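PDB 5YXT: reducing end xylose-releasing exo-oligoxylanase from Paenibacillus barengoltzii G22, which hydrolyses xylo-oligosaccharides as a family 8 glycoside hydrolase, probably releasing single xylose units from their reducing ends. Local coordinates for residues N122-D127 with F185-E190; D158-C163 with L207-E212. All blocks are in the same frame, centred on the assembly; numbering follows the deposited sequence.

Both contacts belong to one chain, within the (alpha/alpha)6 barrel expected of glycoside hydrolase family 8. Their centres lie 18 Å apart, and their nearest atoms are about 6 Å apart, so they do not touch. Along the chain the segments alternate: 122-127, 158-163, 185-190, 207-212. Contact 1 ties the start of helix 126-143 to the loop between helices 152-165 and 199-208. Contact 2 joins helix 152-165 to the end of helix 199-208 and the turn after it. Helices 126-143 and 152-165 are consecutive. Contact 1 thus packs the middle of the long connection on the start of helix 126-143; contact 2 brings together the two helices that flank it.

Contact 1: N122-D127 with F185-E190; sequences NGPAPD and FVPNCE
This is a small, mostly buried apolar contact between the residues that lead into helix 126-143 and a loop that turns at P187. P124 and P126 on one side meet F185, V186 and P187 on the other. The second segment belongs to the long loop between helices 152-165 and 199-208. The two proline rings P124 and P187 point at each other, with P124 CG 3.8 Å from P187 CG. P187 CD lies equally near the same P124 atom. P126 is the first residue of the helix, directly after the N-cap A125. Its CD and CG lie against the backbone of the other loop, with P126 CD 3.0 Å from F185 O. P126 CG sits 4.0 Å from V186 CA and 4.3 Å from P187 CD, so this ring spans three successive residues. With an alanine here CG and CD are gone, which would probably open a gap beside F185 O and V186 CA at the helix start. V186 CG1 comes within 4.0 Å of P124 O. This methyl is anti to the carbonyl carbon of V186 (chi1 -59°), and it also lies over one face of the F185 ring. That ring continues into an aromatic group with Y242 and F191. V186 to C189 form a type I beta turn, closed by C189 N to V186 O at 3.1 Å, and P187 is its second residue. C189, which ends the turn, has been seen in an interchain disulfide of this protein, although no other chain of this assembly touches the loop. Within the pair, the grip comes from ring carbons and one methyl set against rings and backbone. The contact therefore rests on the fit of shapes, and the closed proline rings probably leave its parts little freedom to turn.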
ATOM      1  N   ASN C 122      29.391  33.668 -20.222  1.00 23.54           N
ATOM      2  CA  ASN C 122      28.665  34.820 -20.743  1.00 26.65           C
ATOM      3  C   ASN C 122      27.262  34.438 -21.208  1.00 24.76           C
ATOM      4  O   ASN C 122      26.691  35.110 -22.072  1.00 27.36           O
ATOM      5  CB  ASN C 122      29.450  35.512 -21.863  1.00 24.83           C
ATOM      6  CG  ASN C 122      29.555  34.674 -23.120  1.00 26.96           C
ATOM      7  OD1 ASN C 122      29.385  33.455 -23.089  1.00 24.67           O
ATOM      8  ND2 ASN C 122      29.860  35.329 -24.236  1.00 24.51           N
ATOM      9  N   GLY C 123      26.694  33.380 -20.633  1.00 25.89           N
ATOM     10  CA  GLY C 123      25.329  32.990 -20.895  1.00 25.66           C
ATOM     11  C   GLY C 123      24.577  32.706 -19.607  1.00 24.43           C
ATOM     12  O   GLY C 123      25.174  32.459 -18.554  1.00 22.47           O
ATOM     13  N   PRO C 124      23.250  32.733 -19.672  1.00 25.21           N
ATOM     14  CA  PRO C 124      22.444  32.597 -18.451  1.00 24.13           C
ATOM     15  C   PRO C 124      21.915  31.191 -18.243  1.00 23.48           C
ATOM     16  O   PRO C 124      22.080  30.318 -19.099  1.00 22.81           O
ATOM     17  CB  PRO C 124      21.298  33.576 -18.700  1.00 25.01           C
ATOM     18  CG  PRO C 124      21.072  33.455 -20.201  1.00 28.36           C
ATOM     19  CD  PRO C 124      22.415  33.081 -20.835  1.00 26.01           C
ATOM     20  N   ALA C 125      21.273  30.974 -17.107  1.00 24.06           N
ATOM     21  CA  ALA C 125      20.514  29.752 -16.864  1.00 25.11           C
ATOM     22  C   ALA C 125      19.083  30.161 -16.560  1.00 24.41           C
ATOM     23  O   ALA C 125      18.842  30.852 -15.554  1.00 24.90           O
ATOM     24  CB  ALA C 125      21.110  28.945 -15.715  1.00 28.14           C
ATOM     25  N   PRO C 126      18.116  29.792 -17.401  1.00 20.21           N
ATOM     26  CA  PRO C 126      16.752  30.303 -17.219  1.00 21.41           C
ATOM     27  C   PRO C 126      16.126  29.930 -15.893  1.00 19.22           C
ATOM     28  O   PRO C 126      15.240  30.653 -15.434  1.00 18.69           O
ATOM     29  CB  PRO C 126      15.989  29.678 -18.395  1.00 18.31           C
ATOM     30  CG  PRO C 126      17.036  29.501 -19.441  1.00 22.19           C
ATOM     31  CD  PRO C 126      18.285  29.126 -18.701  1.00 22.42           C
ATOM     32  N   ASP C 127      16.547  28.835 -15.258  1.00 20.18           N
ATOM     33  CA  ASP C 127      15.940  28.497 -13.974  1.00 22.00           C
ATOM     34  C   ASP C 127      16.331  29.503 -12.900  1.00 24.59           C
ATOM     35  O   ASP C 127      15.530  29.794 -12.004  1.00 20.50           O
ATOM     36  CB  ASP C 127      16.303  27.074 -13.552  1.00 25.22           C
ATOM     37  CG  ASP C 127      17.793  26.793 -13.612  1.00 29.08           C
ATOM     38  OD1 ASP C 127      18.523  27.421 -14.403  1.00 28.16           O
ATOM     39  OD2 ASP C 127      18.229  25.906 -12.862  1.00 34.00           O
ATOM     40  N   PHE C 185      16.010  25.464 -22.398  1.00 16.29           N
ATOM     41  CA  PHE C 185      17.179  25.151 -21.581  1.00 18.34           C
ATOM     42  C   PHE C 185      18.128  26.344 -21.486  1.00 19.85           C
ATOM     43  O   PHE C 185      18.614  26.683 -20.400  1.00 19.06           O
ATOM     44  CB  PHE C 185      17.909  23.939 -22.137  1.00 21.76           C
ATOM     45  CG  PHE C 185      19.256  23.754 -21.532  1.00 22.17           C
ATOM     46  CD1 PHE C 185      19.379  23.497 -20.171  1.00 21.35           C
ATOM     47  CD2 PHE C 185      20.398  23.884 -22.300  1.00 22.97           C
ATOM     48  CE1 PHE C 185      20.627  23.352 -19.596  1.00 26.88           C
ATOM     49  CE2 PHE C 185      21.656  23.735 -21.725  1.00 23.86           C
ATOM     50  CZ  PHE C 185      21.768  23.472 -20.382  1.00 25.09           C
ATOM     51  N   VAL C 186      18.447  26.958 -22.621  1.00 21.00           N
ATOM     52  CA  VAL C 186      19.103  28.267 -22.669  1.00 20.38           C
ATOM     53  C   VAL C 186      18.482  29.063 -23.807  1.00 19.91           C
ATOM     54  O   VAL C 186      17.837  28.490 -24.697  1.00 21.52           O
ATOM     55  CB  VAL C 186      20.632  28.156 -22.872  1.00 21.57           C
ATOM     56  CG1 VAL C 186      21.289  27.360 -21.744  1.00 23.76           C
ATOM     57  CG2 VAL C 186      20.948  27.554 -24.223  1.00 21.49           C
ATOM     58  N   PRO C 187      18.646  30.393 -23.796  1.00 18.74           N
ATOM     59  CA  PRO C 187      18.018  31.207 -24.847  1.00 22.05           C
ATOM     60  C   PRO C 187      18.311  30.717 -26.248  1.00 21.70           C
ATOM     61  O   PRO C 187      17.431  30.763 -27.108  1.00 21.62           O
ATOM     62  CB  PRO C 187      18.616  32.602 -24.603  1.00 21.47           C
ATOM     63  CG  PRO C 187      18.851  32.643 -23.158  1.00 19.39           C
ATOM     64  CD  PRO C 187      19.255  31.242 -22.751  1.00 22.63           C
ATOM     65  N   ASN C 188      19.512  30.202 -26.490  1.00 20.67           N
ATOM     66  CA  ASN C 188      19.934  29.879 -27.844  1.00 27.66           C
ATOM     67  C   ASN C 188      19.670  28.430 -28.230  1.00 27.28           C
ATOM     68  O   ASN C 188      20.188  27.976 -29.255  1.00 30.60           O
ATOM     69  CB  ASN C 188      21.419  30.199 -28.011  1.00 24.45           C
ATOM     70  CG  ASN C 188      21.665  31.674 -28.180  1.00 26.23           C
ATOM     71  OD1 ASN C 188      21.787  32.405 -27.202  1.00 32.95           O
ATOM     72  ND2 ASN C 188      21.738  32.123 -29.427  1.00 24.16           N
ATOM     73  N   CYS C 189      18.875  27.699 -27.454  1.00 26.75           N
ATOM     74  CA  CYS C 189      18.602  26.310 -27.778  1.00 22.80           C
ATOM     75  C   CYS C 189      17.104  26.051 -27.795  1.00 25.97           C
ATOM     76  O   CYS C 189      16.360  26.547 -26.939  1.00 27.01           O
ATOM     77  CB  CYS C 189      19.309  25.370 -26.793  1.00 26.34           C
ATOM     78  SG  CYS C 189      21.102  25.203 -27.120  1.00 35.44           S
ATOM     79  N   GLU C 190      16.684  25.239 -28.758  1.00 21.79           N
ATOM     80  CA  GLU C 190      15.287  24.848 -28.944  1.00 21.56           C
ATOM     81  C   GLU C 190      15.012  23.476 -28.345  1.00 22.35           C
ATOM     82  O   GLU C 190      14.495  22.574 -29.008  1.00 20.95           O
ATOM     83  CB  GLU C 190      14.931  24.878 -30.424  1.00 24.89           C
ATOM     84  CG  GLU C 190      15.064  26.245 -31.056  1.00 23.98           C
ATOM     85  CD  GLU C 190      13.753  27.001 -31.089  1.00 33.53           C
ATOM     86  OE1 GLU C 190      12.994  26.966 -30.088  1.00 28.96           O
ATOM     87  OE2 GLU C 190      13.475  27.626 -32.136  1.00 42.80           O
TER

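Contact 2: D158-C163 with L207-E212; sequences DLLRTC and LWAYPE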
ATOM      1  N   ASP C 158      11.197  44.081 -15.121  1.00 19.61           N
ATOM      2  CA  ASP C 158      12.157  44.312 -16.199  1.00 21.34           C
ATOM      3  C   ASP C 158      12.822  43.009 -16.619  1.00 19.95           C
ATOM      4  O   ASP C 158      13.006  42.749 -17.818  1.00 18.63           O
ATOM      5  CB  ASP C 158      13.217  45.327 -15.768  1.00 23.21           C
ATOM      6  CG  ASP C 158      12.665  46.729 -15.637  1.00 27.51           C
ATOM      7  OD1 ASP C 158      11.519  46.971 -16.072  1.00 28.22           O
ATOM      8  OD2 ASP C 158      13.385  47.591 -15.094  1.00 29.23           O
ATOM      9  N   LEU C 159      13.197  42.178 -15.644  1.00 18.58           N
ATOM     10  CA  LEU C 159      13.773  40.879 -15.972  1.00 19.25           C
ATOM     11  C   LEU C 159      12.797  40.037 -16.795  1.00 18.94           C
ATOM     12  O   LEU C 159      13.165  39.472 -17.834  1.00 19.40           O
ATOM     13  CB  LEU C 159      14.168  40.164 -14.684  1.00 21.29           C
ATOM     14  CG  LEU C 159      15.036  38.922 -14.810  1.00 25.20           C
ATOM     15  CD1 LEU C 159      14.199  37.667 -14.984  1.00 31.46           C
ATOM     16  CD2 LEU C 159      15.953  39.105 -15.988  1.00 24.95           C
ATOM     17  N   LEU C 160      11.546  39.942 -16.337  1.00 18.20           N
ATOM     18  CA  LEU C 160      10.554  39.120 -17.026  1.00 18.67           C
ATOM     19  C   LEU C 160      10.283  39.630 -18.430  1.00 19.32           C
ATOM     20  O   LEU C 160       9.991  38.836 -19.328  1.00 18.29           O
ATOM     21  CB  LEU C 160       9.260  39.093 -16.227  1.00 15.38           C
ATOM     22  CG  LEU C 160       9.360  38.331 -14.911  1.00 17.31           C
ATOM     23  CD1 LEU C 160       8.071  38.504 -14.147  1.00 16.50           C
ATOM     24  CD2 LEU C 160       9.660  36.847 -15.185  1.00 17.47           C
ATOM     25  N   ARG C 161      10.368  40.950 -18.632  1.00 19.25           N
ATOM     26  CA  ARG C 161      10.201  41.514 -19.965  1.00 20.37           C
ATOM     27  C   ARG C 161      11.318  41.055 -20.895  1.00 20.43           C
ATOM     28  O   ARG C 161      11.060  40.645 -22.032  1.00 20.51           O
ATOM     29  CB  ARG C 161      10.139  43.042 -19.879  1.00 22.47           C
ATOM     30  CG  ARG C 161      10.154  43.680 -21.230  1.00 23.64           C
ATOM     31  CD  ARG C 161       9.610  45.076 -21.127  1.00 29.62           C
ATOM     32  NE  ARG C 161       8.912  45.259 -22.491  1.00 45.48           N
ATOM     33  CZ  ARG C 161       7.852  44.526 -22.953  1.00 43.33           C
ATOM     34  NH1 ARG C 161       7.332  44.697 -24.148  1.00 41.11           N
ATOM     35  NH2 ARG C 161       7.251  43.611 -22.226  1.00 39.87           N
ATOM     36  N   THR C 162      12.566  41.120 -20.427  1.00 19.65           N
ATOM     37  CA  THR C 162      13.687  40.587 -21.197  1.00 19.50           C
ATOM     38  C   THR C 162      13.472  39.121 -21.563  1.00 19.28           C
ATOM     39  O   THR C 162      13.741  38.709 -22.698  1.00 19.71           O
ATOM     40  CB  THR C 162      14.974  40.745 -20.385  1.00 19.78           C
ATOM     41  OG1 THR C 162      15.137  42.117 -20.014  1.00 22.77           O
ATOM     42  CG2 THR C 162      16.186  40.280 -21.187  1.00 24.14           C
ATOM     43  N   CYS C 163      13.009  38.315 -20.601  1.00 18.58           N
ATOM     44  CA  CYS C 163      12.866  36.875 -20.811  1.00 21.42           C
ATOM     45  C   CYS C 163      11.941  36.547 -21.975  1.00 19.88           C
ATOM     46  O   CYS C 163      12.074  35.487 -22.598  1.00 19.97           O
ATOM     47  CB  CYS C 163      12.344  36.223 -19.530  1.00 19.01           C
ATOM     48  SG  CYS C 163      13.604  36.155 -18.201  1.00 25.84           S
ATOM     49  N   LEU C 207      -0.156  37.465 -13.136  1.00 18.67           N
ATOM     50  CA  LEU C 207      -0.774  38.521 -12.345  1.00 17.69           C
ATOM     51  C   LEU C 207       0.115  39.739 -12.156  1.00 17.87           C
ATOM     52  O   LEU C 207      -0.408  40.838 -11.973  1.00 19.69           O
ATOM     53  CB  LEU C 207      -1.154  38.000 -10.955  1.00 21.14           C
ATOM     54  CG  LEU C 207      -1.864  36.660 -10.838  1.00 23.03           C
ATOM     55  CD1 LEU C 207      -1.649  36.145  -9.421  1.00 22.11           C
ATOM     56  CD2 LEU C 207      -3.350  36.791 -11.169  1.00 22.75           C
ATOM     57  N   TRP C 208       1.444  39.583 -12.163  1.00 17.56           N
ATOM     58  CA  TRP C 208       2.331  40.636 -11.687  1.00 16.82           C
ATOM     59  C   TRP C 208       3.393  41.093 -12.675  1.00 19.69           C
ATOM     60  O   TRP C 208       4.119  42.048 -12.367  1.00 20.07           O
ATOM     61  CB  TRP C 208       3.039  40.201 -10.397  1.00 17.15           C
ATOM     62  CG  TRP C 208       2.104  39.823  -9.298  1.00 16.21           C
ATOM     63  CD1 TRP C 208       0.875  40.359  -9.036  1.00 20.17           C
ATOM     64  CD2 TRP C 208       2.328  38.830  -8.299  1.00 18.69           C
ATOM     65  NE1 TRP C 208       0.316  39.751  -7.940  1.00 16.90           N
ATOM     66  CE2 TRP C 208       1.192  38.811  -7.465  1.00 20.66           C
ATOM     67  CE3 TRP C 208       3.386  37.954  -8.024  1.00 19.63           C
ATOM     68  CZ2 TRP C 208       1.081  37.950  -6.379  1.00 19.74           C
ATOM     69  CZ3 TRP C 208       3.272  37.100  -6.940  1.00 19.65           C
ATOM     70  CH2 TRP C 208       2.132  37.106  -6.133  1.00 20.33           C
ATOM     71  N   ALA C 209       3.513  40.462 -13.838  1.00 15.99           N
ATOM     72  CA  ALA C 209       4.405  40.993 -14.860  1.00 17.62           C
ATOM     73  C   ALA C 209       3.822  42.290 -15.423  1.00 18.07           C
ATOM     74  O   ALA C 209       2.713  42.703 -15.076  1.00 19.94           O
ATOM     75  CB  ALA C 209       4.622  39.964 -15.968  1.00 17.27           C
ATOM     76  N   TYR C 210       4.577  42.940 -16.303  1.00 18.50           N
ATOM     77  CA  TYR C 210       4.015  44.046 -17.067  1.00 15.95           C
ATOM     78  C   TYR C 210       2.729  43.583 -17.751  1.00 19.87           C
ATOM     79  O   TYR C 210       2.681  42.461 -18.278  1.00 17.14           O
ATOM     80  CB  TYR C 210       5.016  44.548 -18.113  1.00 19.79           C
ATOM     81  CG  TYR C 210       6.114  45.388 -17.526  1.00 21.13           C
ATOM     82  CD1 TYR C 210       5.817  46.455 -16.689  1.00 26.46           C
ATOM     83  CD2 TYR C 210       7.444  45.106 -17.781  1.00 21.78           C
ATOM     84  CE1 TYR C 210       6.818  47.225 -16.136  1.00 25.95           C
ATOM     85  CE2 TYR C 210       8.458  45.874 -17.231  1.00 22.65           C
ATOM     86  CZ  TYR C 210       8.136  46.930 -16.412  1.00 25.50           C
ATOM     87  OH  TYR C 210       9.132  47.700 -15.858  1.00 31.80           O
ATOM     88  N   PRO C 211       1.677  44.407 -17.758  1.00 20.53           N
ATOM     89  CA  PRO C 211       0.353  43.926 -18.196  1.00 20.00           C
ATOM     90  C   PRO C 211       0.333  43.262 -19.559  1.00 18.71           C
ATOM     91  O   PRO C 211      -0.390  42.272 -19.736  1.00 19.57           O
ATOM     92  CB  PRO C 211      -0.487  45.209 -18.181  1.00 24.67           C
ATOM     93  CG  PRO C 211       0.132  46.032 -17.089  1.00 22.98           C
ATOM     94  CD  PRO C 211       1.612  45.773 -17.198  1.00 18.24           C
ATOM     95  N   GLU C 212       1.119  43.758 -20.523  1.00 20.43           N
ATOM     96  CA  GLU C 212       1.063  43.216 -21.876  1.00 23.37           C
ATOM     97  C   GLU C 212       1.521  41.763 -21.956  1.00 21.20           C
ATOM     98  O   GLU C 212       1.132  41.052 -22.892  1.00 20.35           O
ATOM     99  CB  GLU C 212       1.901  44.076 -22.829  1.00 25.91           C
ATOM    100  CG  GLU C 212       3.410  44.024 -22.561  1.00 25.58           C
ATOM    101  CD  GLU C 212       3.847  44.971 -21.446  1.00 28.58           C
ATOM    102  OE1 GLU C 212       2.974  45.616 -20.809  1.00 28.82           O
ATOM    103  OE2 GLU C 212       5.070  45.074 -21.207  1.00 31.93           O
TER
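Y210 meets the surface of helix 152-165 at R161 and D158, and these three side chains, with E212, make most of the contact. Y210 OH donates a hydrogen bond to D158 OD1 at 2.5 Å. The oxygen lies at the ring edge, in its plane, and the hydroxyl meets it nearly along its C-O axis. The carboxylate and ring planes are 33° apart. R161 crosses the ring at about a right angle, with CB at the edge and CD 4.0 Å from Y210 CD2. Its guanidinium stands nearly upright to the ring, the planes 81° apart. R161 starts with CG anti to its backbone N (chi1 172°), which carries the chain across Y210 toward E212. E212 OE2 then lies over one face of the guanidinium, 2.8 Å from R161 NH2. The oxygen is well out of that plane, so the salt bridge rests on charge and no N-H points at it. The same NH2 also pairs with D213. Deeper in, L160 CD1 touches A209 CB at 4.2 Å. A209 follows the end of helix 199-208, and W217 of helix 214-231 touches both residues. The contact thus grades from the buried L160-A209 pair to charged groups nearer the surface. One directed bond at D158 fixes the tyrosine hydroxyl, while E212 and D213 probably balance the R161 charge, the E212 pair without an N-H pointed at it.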